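Local coordinates for protein cadherin-related family member 2 (Mus musculus, PDB 5CYX) that probably joins neighbouring microvilli of epithelial cells as a calcium-dependent adhesion molecule, pairing through its extracellular cadherin domains with CDHR5 to control how microvilli pack, at residues N107-T117 with V206-D217; N254-S262 with F270-I278. All coordinates share one frame; numbering follows the deposited sequence.

Interaction 1 (N107-T117 with V206-D217). With CA (calcium ion), chain E.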
loop_
_atom_site.group_PDB
_atom_site.type_symbol
_atom_site.label_atom_id
_atom_site.label_comp_id
_atom_site.label_asym_id
_atom_site.label_seq_id
_atom_site.Cartn_x
_atom_site.Cartn_y
_atom_site.Cartn_z
ATOM N N ASN A 107 18.618 15.149 3.492
ATOM C CA ASN A 107 18.892 15.293 4.936
ATOM C C ASN A 107 18.956 13.921 5.593
ATOM O O ASN A 107 18.501 12.927 5.013
ATOM C CB ASN A 107 17.820 16.132 5.637
ATOM C CG ASN A 107 17.787 17.554 5.139
ATOM O OD1 ASN A 107 17.032 17.883 4.211
ATOM N ND2 ASN A 107 18.616 18.399 5.719
ATOM N N THR A 108 19.505 13.892 6.808
ATOM C CA THR A 108 19.558 12.681 7.639
ATOM C C THR A 108 18.466 12.590 8.727
ATOM O O THR A 108 18.291 11.521 9.338
ATOM C CB THR A 108 20.916 12.556 8.371
ATOM O OG1 THR A 108 21.077 13.643 9.292
ATOM C CG2 THR A 108 22.046 12.547 7.375
ATOM N N GLU A 109 17.796 13.710 9.031
ATOM C CA GLU A 109 16.660 13.684 9.947
ATOM C C GLU A 109 15.473 14.495 9.451
ATOM O O GLU A 109 15.623 15.601 8.913
ATOM C CB GLU A 109 16.981 14.095 11.391
ATOM C CG GLU A 109 18.393 13.852 11.899
ATOM C CD GLU A 109 19.211 15.122 11.828
ATOM O OE1 GLU A 109 19.753 15.525 12.876
ATOM O OE2 GLU A 109 19.277 15.756 10.734
ATOM N N PHE A 110 14.295 13.951 9.745
ATOM C CA PHE A 110 13.019 14.497 9.335
ATOM C C PHE A 110 12.140 14.443 10.545
ATOM O O PHE A 110 12.350 13.590 11.415
ATOM C CB PHE A 110 12.397 13.592 8.254
ATOM C CG PHE A 110 13.253 13.456 7.051
ATOM C CD1 PHE A 110 13.281 14.486 6.073
ATOM C CD2 PHE A 110 14.116 12.386 6.924
ATOM C CE1 PHE A 110 14.102 14.361 4.954
ATOM C CE2 PHE A 110 14.930 12.258 5.809
ATOM C CZ PHE A 110 14.926 13.234 4.820
ATOM N N SER A 111 11.121 15.287 10.572
ATOM C CA SER A 111 10.104 15.233 11.603
ATOM C C SER A 111 8.717 15.568 11.030
ATOM O O SER A 111 8.602 16.296 10.043
ATOM C CB SER A 111 10.436 16.152 12.756
ATOM O OG SER A 111 10.489 17.479 12.278
ATOM N N THR A 112 7.667 15.038 11.643
ATOM C CA THR A 112 6.330 15.369 11.237
ATOM C C THR A 112 5.369 15.105 12.401
ATOM O O THR A 112 5.720 14.399 13.377
ATOM C CB THR A 112 5.943 14.496 9.983
ATOM O OG1 THR A 112 4.731 14.959 9.426
ATOM C CG2 THR A 112 5.749 13.047 10.368
ATOM N N SER A 113 4.164 15.652 12.292
ATOM C CA SER A 113 3.106 15.391 13.253
ATOM C C SER A 113 1.918 14.702 12.581
ATOM O O SER A 113 1.541 15.078 11.465
ATOM C CB SER A 113 2.601 16.682 13.870
ATOM O OG SER A 113 3.656 17.284 14.534
ATOM N N ILE A 114 1.301 13.764 13.285
ATOM C CA ILE A 114 0.059 13.171 12.806
ATOM C C ILE A 114 -0.972 13.044 13.908
ATOM O O ILE A 114 -0.627 12.844 15.087
ATOM C CB ILE A 114 0.295 11.810 12.158
ATOM C CG1 ILE A 114 0.842 10.810 13.186
ATOM C CG2 ILE A 114 1.215 11.955 10.959
ATOM C CD1 ILE A 114 1.335 9.529 12.585
ATOM N N ASN A 115 -2.232 13.190 13.514
ATOM C CA ASN A 115 -3.352 12.993 14.402
ATOM C C ASN A 115 -3.432 11.536 14.777
ATOM O O ASN A 115 -3.256 10.674 13.907
ATOM C CB ASN A 115 -4.676 13.328 13.698
ATOM C CG ASN A 115 -4.925 14.810 13.571
ATOM O OD1 ASN A 115 -5.753 15.219 12.784
ATOM N ND2 ASN A 115 -4.215 15.597 14.277
ATOM N N GLU A 116 -3.799 11.262 16.021
ATOM C CA GLU A 116 -3.880 9.849 16.456
ATOM C C GLU A 116 -5.023 9.121 15.723
ATOM O O GLU A 116 -4.929 7.908 15.608
ATOM C CB GLU A 116 -4.026 9.698 17.960
ATOM C CG GLU A 116 -5.392 9.973 18.553
ATOM C CD GLU A 116 -5.438 9.972 20.089
ATOM O OE1 GLU A 116 -4.704 9.206 20.818
ATOM O OE2 GLU A 116 -6.312 10.733 20.585
ATOM N N THR A 117 -6.066 9.830 15.255
ATOM C CA THR A 117 -7.168 9.168 14.457
ATOM C C THR A 117 -6.816 8.910 12.992
ATOM O O THR A 117 -7.649 8.418 12.272
ATOM C CB THR A 117 -8.508 9.940 14.458
ATOM O OG1 THR A 117 -8.277 11.273 14.034
ATOM C CG2 THR A 117 -9.143 9.954 15.827
ATOM N N VAL A 206 18.986 7.118 8.221
ATOM C CA VAL A 206 18.219 8.339 8.260
ATOM C C VAL A 206 17.127 8.149 9.291
ATOM O O VAL A 206 16.679 7.025 9.514
ATOM C CB VAL A 206 17.722 8.569 6.810
ATOM C CG1 VAL A 206 16.209 8.403 6.634
ATOM C CG2 VAL A 206 18.316 9.825 6.231
ATOM N N PHE A 207 16.693 9.221 9.922
ATOM C CA PHE A 207 15.711 9.168 10.994
ATOM C C PHE A 207 14.465 10.038 10.778
ATOM O O PHE A 207 14.536 11.179 10.267
ATOM C CB PHE A 207 16.398 9.556 12.303
ATOM C CG PHE A 207 17.539 8.657 12.659
ATOM C CD1 PHE A 207 18.812 8.908 12.175
ATOM C CD2 PHE A 207 17.331 7.532 13.458
ATOM C CE1 PHE A 207 19.885 8.090 12.531
ATOM C CE2 PHE A 207 18.388 6.696 13.818
ATOM C CZ PHE A 207 19.667 6.966 13.345
ATOM N N VAL A 208 13.319 9.452 11.114
ATOM C CA VAL A 208 12.037 10.142 11.074
ATOM C C VAL A 208 11.389 10.153 12.438
ATOM O O VAL A 208 11.011 9.077 12.979
ATOM C CB VAL A 208 11.068 9.506 10.052
ATOM C CG1 VAL A 208 9.814 10.375 9.899
ATOM C CG2 VAL A 208 11.775 9.368 8.725
ATOM N N SER A 209 11.278 11.358 12.969
ATOM C CA SER A 209 10.626 11.634 14.231
ATOM C C SER A 209 9.162 11.954 14.022
ATOM O O SER A 209 8.831 12.928 13.331
ATOM C CB SER A 209 11.297 12.830 14.897
ATOM O OG SER A 209 12.661 12.512 15.097
ATOM N N ILE A 210 8.289 11.131 14.616
ATOM C CA ILE A 210 6.840 11.306 14.508
ATOM C C ILE A 210 6.198 11.750 15.810
ATOM O O ILE A 210 6.279 11.011 16.769
ATOM C CB ILE A 210 6.187 10.005 14.009
ATOM C CG1 ILE A 210 6.848 9.575 12.691
ATOM C CG2 ILE A 210 4.687 10.189 13.814
ATOM C CD1 ILE A 210 6.474 8.210 12.256
ATOM N N SER A 211 5.579 12.944 15.864
ATOM C CA SER A 211 4.744 13.328 17.016
ATOM C C SER A 211 3.270 12.922 16.777
ATOM O O SER A 211 2.721 13.202 15.747
ATOM C CB SER A 211 4.828 14.817 17.329
ATOM O OG SER A 211 6.179 15.194 17.354
ATOM N N VAL A 212 2.660 12.260 17.755
ATOM C CA VAL A 212 1.254 11.944 17.706
ATOM C C VAL A 212 0.497 12.978 18.481
ATOM O O VAL A 212 0.847 13.258 19.642
ATOM C CB VAL A 212 0.982 10.574 18.339
ATOM C CG1 VAL A 212 -0.489 10.189 18.132
ATOM C CG2 VAL A 212 1.919 9.543 17.724
ATOM N N ILE A 213 -0.532 13.527 17.852
ATOM C CA ILE A 213 -1.377 14.572 18.405
ATOM C C ILE A 213 -2.583 13.939 19.059
ATOM O O ILE A 213 -3.314 13.112 18.456
ATOM C CB ILE A 213 -1.850 15.521 17.278
ATOM C CG1 ILE A 213 -0.664 16.301 16.708
ATOM C CG2 ILE A 213 -2.973 16.462 17.729
ATOM C CD1 ILE A 213 -1.011 17.003 15.389
ATOM N N ASP A 214 -2.801 14.315 20.304
ATOM C CA ASP A 214 -3.893 13.783 21.091
ATOM C C ASP A 214 -5.187 14.453 20.622
ATOM O O ASP A 214 -5.263 15.706 20.494
ATOM C CB ASP A 214 -3.663 14.016 22.583
ATOM C CG ASP A 214 -4.534 13.138 23.462
ATOM O OD1 ASP A 214 -5.346 12.258 22.942
ATOM O OD2 ASP A 214 -4.382 13.316 24.681
ATOM N N GLU A 215 -6.183 13.610 20.331
ATOM C CA GLU A 215 -7.500 14.099 19.921
ATOM C C GLU A 215 -8.551 13.711 20.957
ATOM O O GLU A 215 -8.352 12.770 21.678
ATOM C CB GLU A 215 -7.867 13.552 18.559
ATOM C CG GLU A 215 -7.019 14.103 17.419
ATOM C CD GLU A 215 -7.485 13.503 16.087
ATOM O OE1 GLU A 215 -7.125 12.353 15.727
ATOM O OE2 GLU A 215 -8.256 14.178 15.405
ATOM N N PRO A 216 -9.639 14.485 21.068
ATOM C CA PRO A 216 -10.553 14.253 22.173
ATOM C C PRO A 216 -11.490 13.070 21.895
ATOM O O PRO A 216 -12.527 13.243 21.263
ATOM C CB PRO A 216 -11.303 15.566 22.292
ATOM C CG PRO A 216 -11.250 16.174 20.925
ATOM C CD PRO A 216 -9.946 15.732 20.333
ATOM N N ASP A 217 -11.079 11.881 22.336
ATOM C CA ASP A 217 -11.894 10.681 22.158
ATOM C C ASP A 217 -11.877 9.732 23.342
ATOM O O ASP A 217 -12.219 8.579 23.180
ATOM C CB ASP A 217 -11.409 9.923 20.916
ATOM C CG ASP A 217 -9.966 9.425 21.039
ATOM O OD1 ASP A 217 -9.195 9.778 21.983
ATOM O OD2 ASP A 217 -9.599 8.658 20.143
HETATM CA CA CA E . -7.275 10.993 22.630
HETATM O O HOH W 1 7.924 15.157 15.315
HETATM O O HOH W 2 -5.942 9.089 23.122
#
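Glu116 and Asp214 run alongside each other toward one calcium ion, their carboxylate planes at 90° to each other, and both bind it, Glu116 through OE2 at 2.3 Å. Asp217 OD1, the Glu215 carbonyl oxygen, a water and Asp250 of the next domain complete the shell. The Glu116 chain runs extended beyond CG, and OE2 also takes the Glu215 N-H (N to OE2 2.9 Å), which arrives from above the carboxylate plane; OE1 is held by the calcium-bound water and Tyr174 N. In the opposite direction slides the side chain of Glu215, whose OE1 accepts the Thr117 backbone N-H (N to OE1 2.8 Å), nearly along the C-O axis. The Asn115 amide stacks on this carboxylate, planes 26° apart, while its ND2 rests 3.7 Å from Ile213 CD1. Without the Asn115 amide, as with an alanine here, the Glu215 carboxylate would probably lose its stacked cover and Ile213 CD1 its contact with ND2. Farther back, backbone bonds pair the strands in parallel from Glu109 to Asn115. On the face shared with Phe110, Ile114 CD1 meets Ile210 CG2 at 3.6 Å, and the Phe110 ring turns its edge to Val206 CG1. Parallel pairing of first and last strands, ending in a calcium site at the domain boundary, is characteristic of the cadherin repeat, here the second.

Interaction 2 (N254-S262 with F270-I278)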
loop_
_atom_site.group_PDB
_atom_site.type_symbol
_atom_site.label_atom_id
_atom_site.label_comp_id
_atom_site.label_asym_id
_atom_site.label_seq_id
_atom_site.Cartn_x
_atom_site.Cartn_y
_atom_site.Cartn_z
ATOM N N ASN A 254 -6.309 17.694 28.338
ATOM C CA ASN A 254 -6.800 18.163 29.661
ATOM C C ASN A 254 -7.826 19.303 29.541
ATOM O O ASN A 254 -7.601 20.419 30.017
ATOM C CB ASN A 254 -5.681 18.599 30.632
ATOM C CG ASN A 254 -4.398 17.851 30.437
ATOM O OD1 ASN A 254 -4.294 16.661 30.783
ATOM N ND2 ASN A 254 -3.378 18.557 29.931
ATOM N N ASP A 255 -8.932 18.968 28.884
ATOM C CA ASP A 255 -10.098 19.818 28.674
ATOM C C ASP A 255 -10.701 20.066 30.049
ATOM O O ASP A 255 -10.680 19.182 30.891
ATOM C CB ASP A 255 -11.126 19.051 27.798
ATOM C CG ASP A 255 -12.210 19.954 27.184
ATOM O OD1 ASP A 255 -12.238 21.171 27.426
ATOM O OD2 ASP A 255 -13.066 19.419 26.453
ATOM N N ILE A 256 -11.265 21.246 30.260
ATOM C CA ILE A 256 -11.974 21.556 31.485
ATOM C C ILE A 256 -13.229 20.664 31.648
ATOM O O ILE A 256 -13.877 20.302 30.658
ATOM C CB ILE A 256 -12.424 23.042 31.502
ATOM C CG1 ILE A 256 -11.191 23.978 31.467
ATOM C CG2 ILE A 256 -13.225 23.339 32.766
ATOM C CD1 ILE A 256 -11.537 25.456 31.367
ATOM N N VAL A 257 -13.580 20.345 32.892
ATOM C CA VAL A 257 -14.773 19.556 33.169
ATOM C C VAL A 257 -15.787 20.338 33.994
ATOM O O VAL A 257 -15.401 21.037 34.915
ATOM C CB VAL A 257 -14.399 18.244 33.907
ATOM C CG1 VAL A 257 -15.642 17.540 34.372
ATOM C CG2 VAL A 257 -13.587 17.364 32.997
ATOM N N THR A 258 -17.075 20.193 33.666
ATOM C CA THR A 258 -18.150 20.690 34.513
ATOM C C THR A 258 -18.978 19.537 35.030
ATOM O O THR A 258 -18.811 18.406 34.602
ATOM C CB THR A 258 -19.050 21.696 33.796
ATOM O OG1 THR A 258 -19.680 21.065 32.688
ATOM C CG2 THR A 258 -18.248 22.834 33.293
ATOM N N TYR A 259 -19.857 19.829 35.979
ATOM C CA TYR A 259 -20.561 18.793 36.737
ATOM C C TYR A 259 -22.015 19.191 36.817
ATOM O O TYR A 259 -22.337 20.348 36.768
ATOM C CB TYR A 259 -19.985 18.685 38.165
ATOM C CG TYR A 259 -18.478 18.471 38.184
ATOM C CD1 TYR A 259 -17.568 19.545 38.165
ATOM C CD2 TYR A 259 -17.968 17.210 38.205
ATOM C CE1 TYR A 259 -16.185 19.319 38.157
ATOM C CE2 TYR A 259 -16.615 16.984 38.196
ATOM C CZ TYR A 259 -15.725 18.007 38.190
ATOM O OH TYR A 259 -14.395 17.651 38.170
ATOM N N SER A 260 -22.897 18.217 36.921
ATOM C CA SER A 260 -24.309 18.450 37.251
ATOM C C SER A 260 -24.794 17.223 38.030
ATOM O O SER A 260 -24.222 16.165 37.915
ATOM C CB SER A 260 -25.142 18.651 35.983
ATOM O OG SER A 260 -24.940 17.562 35.082
ATOM N N VAL A 261 -25.796 17.433 38.869
ATOM C CA VAL A 261 -26.475 16.392 39.580
ATOM C C VAL A 261 -27.525 15.888 38.606
ATOM O O VAL A 261 -28.453 16.622 38.235
ATOM C CB VAL A 261 -27.136 16.901 40.866
ATOM C CG1 VAL A 261 -27.917 15.774 41.538
ATOM C CG2 VAL A 261 -26.065 17.424 41.799
ATOM N N SER A 262 -27.330 14.647 38.174
ATOM C CA SER A 262 -28.167 14.010 37.160
ATOM C C SER A 262 -29.328 13.227 37.781
ATOM O O SER A 262 -30.283 12.883 37.080
ATOM C CB SER A 262 -27.304 13.092 36.275
ATOM O OG SER A 262 -26.231 12.509 37.008
ATOM N N PHE A 270 -29.637 18.754 47.177
ATOM C CA PHE A 270 -28.265 19.125 46.799
ATOM C C PHE A 270 -28.100 19.500 45.326
ATOM O O PHE A 270 -28.785 18.965 44.474
ATOM C CB PHE A 270 -27.323 17.973 47.112
ATOM C CG PHE A 270 -27.405 17.516 48.519
ATOM C CD1 PHE A 270 -26.752 18.221 49.530
ATOM C CD2 PHE A 270 -28.164 16.382 48.857
ATOM C CE1 PHE A 270 -26.848 17.800 50.855
ATOM C CE2 PHE A 270 -28.268 15.976 50.167
ATOM C CZ PHE A 270 -27.607 16.676 51.164
ATOM N N ASP A 271 -27.171 20.404 45.044
ATOM C CA ASP A 271 -26.726 20.692 43.660
ATOM C C ASP A 271 -25.181 20.770 43.659
ATOM O O ASP A 271 -24.540 20.514 44.690
ATOM C CB ASP A 271 -27.413 21.965 43.096
ATOM C CG ASP A 271 -27.578 21.953 41.553
ATOM O OD1 ASP A 271 -27.042 21.073 40.872
ATOM O OD2 ASP A 271 -28.228 22.876 40.975
ATOM N N ILE A 272 -24.591 21.048 42.498
ATOM C CA ILE A 272 -23.133 21.080 42.340
ATOM C C ILE A 272 -22.695 22.237 41.414
ATOM O O ILE A 272 -23.409 22.553 40.478
ATOM C CB ILE A 272 -22.635 19.723 41.818
ATOM C CG1 ILE A 272 -21.118 19.650 41.899
ATOM C CG2 ILE A 272 -23.133 19.443 40.390
ATOM C CD1 ILE A 272 -20.598 18.233 41.769
ATOM N N ARG A 273 -21.542 22.852 41.696
ATOM C CA ARG A 273 -20.955 23.881 40.832
ATOM C C ARG A 273 -20.018 23.302 39.775
ATOM O O ARG A 273 -19.614 22.148 39.859
ATOM C CB ARG A 273 -20.144 24.887 41.658
ATOM C CG ARG A 273 -20.914 25.606 42.737
ATOM C CD ARG A 273 -20.297 26.952 43.023
ATOM N NE ARG A 273 -18.944 26.841 43.564
ATOM C CZ ARG A 273 -18.615 26.900 44.864
ATOM N NH1 ARG A 273 -19.543 27.072 45.813
ATOM N NH2 ARG A 273 -17.334 26.779 45.218
ATOM N N GLU A 274 -19.650 24.147 38.808
ATOM C CA GLU A 274 -18.688 23.810 37.752
ATOM C C GLU A 274 -17.348 23.288 38.272
ATOM O O GLU A 274 -16.687 22.487 37.598
ATOM C CB GLU A 274 -18.434 25.025 36.854
ATOM C CG GLU A 274 -19.545 25.296 35.827
ATOM C CD GLU A 274 -19.239 26.477 34.881
ATOM O OE1 GLU A 274 -19.472 27.641 35.255
ATOM O OE2 GLU A 274 -18.772 26.247 33.747
ATOM N N ASP A 275 -16.953 23.754 39.460
ATOM C CA ASP A 275 -15.693 23.361 40.064
ATOM C C ASP A 275 -15.785 22.067 40.919
ATOM O O ASP A 275 -14.871 21.787 41.664
ATOM C CB ASP A 275 -15.092 24.514 40.880
ATOM C CG ASP A 275 -15.887 24.847 42.139
ATOM O OD1 ASP A 275 -17.027 24.357 42.335
ATOM O OD2 ASP A 275 -15.361 25.648 42.937
ATOM N N GLY A 276 -16.895 21.329 40.823
ATOM C CA GLY A 276 -17.073 20.055 41.525
ATOM C C GLY A 276 -17.558 20.124 42.972
ATOM O O GLY A 276 -17.667 19.087 43.639
ATOM N N VAL A 277 -17.877 21.323 43.456
ATOM C CA VAL A 277 -18.311 21.489 44.836
ATOM C C VAL A 277 -19.811 21.304 44.952
ATOM O O VAL A 277 -20.618 22.062 44.336
ATOM C CB VAL A 277 -17.992 22.882 45.401
ATOM C CG1 VAL A 277 -18.557 23.012 46.815
ATOM C CG2 VAL A 277 -16.491 23.142 45.402
ATOM N N ILE A 278 -20.162 20.379 45.825
ATOM C CA ILE A 278 -21.530 19.989 46.104
ATOM C C ILE A 278 -22.035 20.773 47.306
ATOM O O ILE A 278 -21.425 20.761 48.377
ATOM C CB ILE A 278 -21.617 18.468 46.388
ATOM C CG1 ILE A 278 -21.340 17.677 45.097
ATOM C CG2 ILE A 278 -22.971 18.101 47.007
ATOM C CD1 ILE A 278 -21.121 16.187 45.301
#
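Thr258 flanks the Glu274 chain, with Thr258 CG2 3.5 Å from Glu274 OE2; the Thr258 hydroxyl turns instead to a weak bond with Thr303 O. Tyr259 comes next and carries much of the contact. With CG anti to its carbonyl carbon (chi1 -54°), the ring reaches over the type I turn from Arg273 to Gly276. Gly276 CA sits over one face in a CH-pi contact, 3.8 Å from the Tyr259 ring centroid, while Val257 CG1 covers the opposite face near the rim. Glu274 O approaches the ring edge, 3.1 Å from Tyr259 CD1, and the phenol oxygen is hydrogen-bonded to Ala246 N. No hydrogen bond joins the two segments: in this third cadherin repeat, a beta sandwich, strand 257-264 belongs to one sheet and strands 270-272 and 277-280 to the other, so the layers meet by packing, side chain on side chain and side chain on backbone. At Ser260 the backbone takes over, its CA pressed to 3.5 Å by Ile272 CG2, tighter than usual. The rest of Ile272 extends back, bringing CD1 to 3.7 Å from Tyr259 CB. Val261 then meets the CG2 branch of Ile272, its own CG2 lying 3.8 Å from Ile272 CG2 and also touching Asp271 CA.

The two contacts follow one another along the chain, interaction 1 in the second cadherin repeat and interaction 2 in the third, with centres about 35 Å apart. Their nearest atoms are about 6 Å apart and do not touch. Interaction 1 is pairing within a sheet, between edge strand 109-115 and strand 206-213; interaction 2 packs strand 257-264 against strand 270-272 and the turn that leads into strand 277-280, in another sheet. The calcium-binding linker lies between them: Asp250, just before 254-262, shares the ion held by interaction 1, and Asp255 N bonds to Asp248, a ligand of the second calcium. Such calcium bridging is consistent with a stiffened, extended row of repeats.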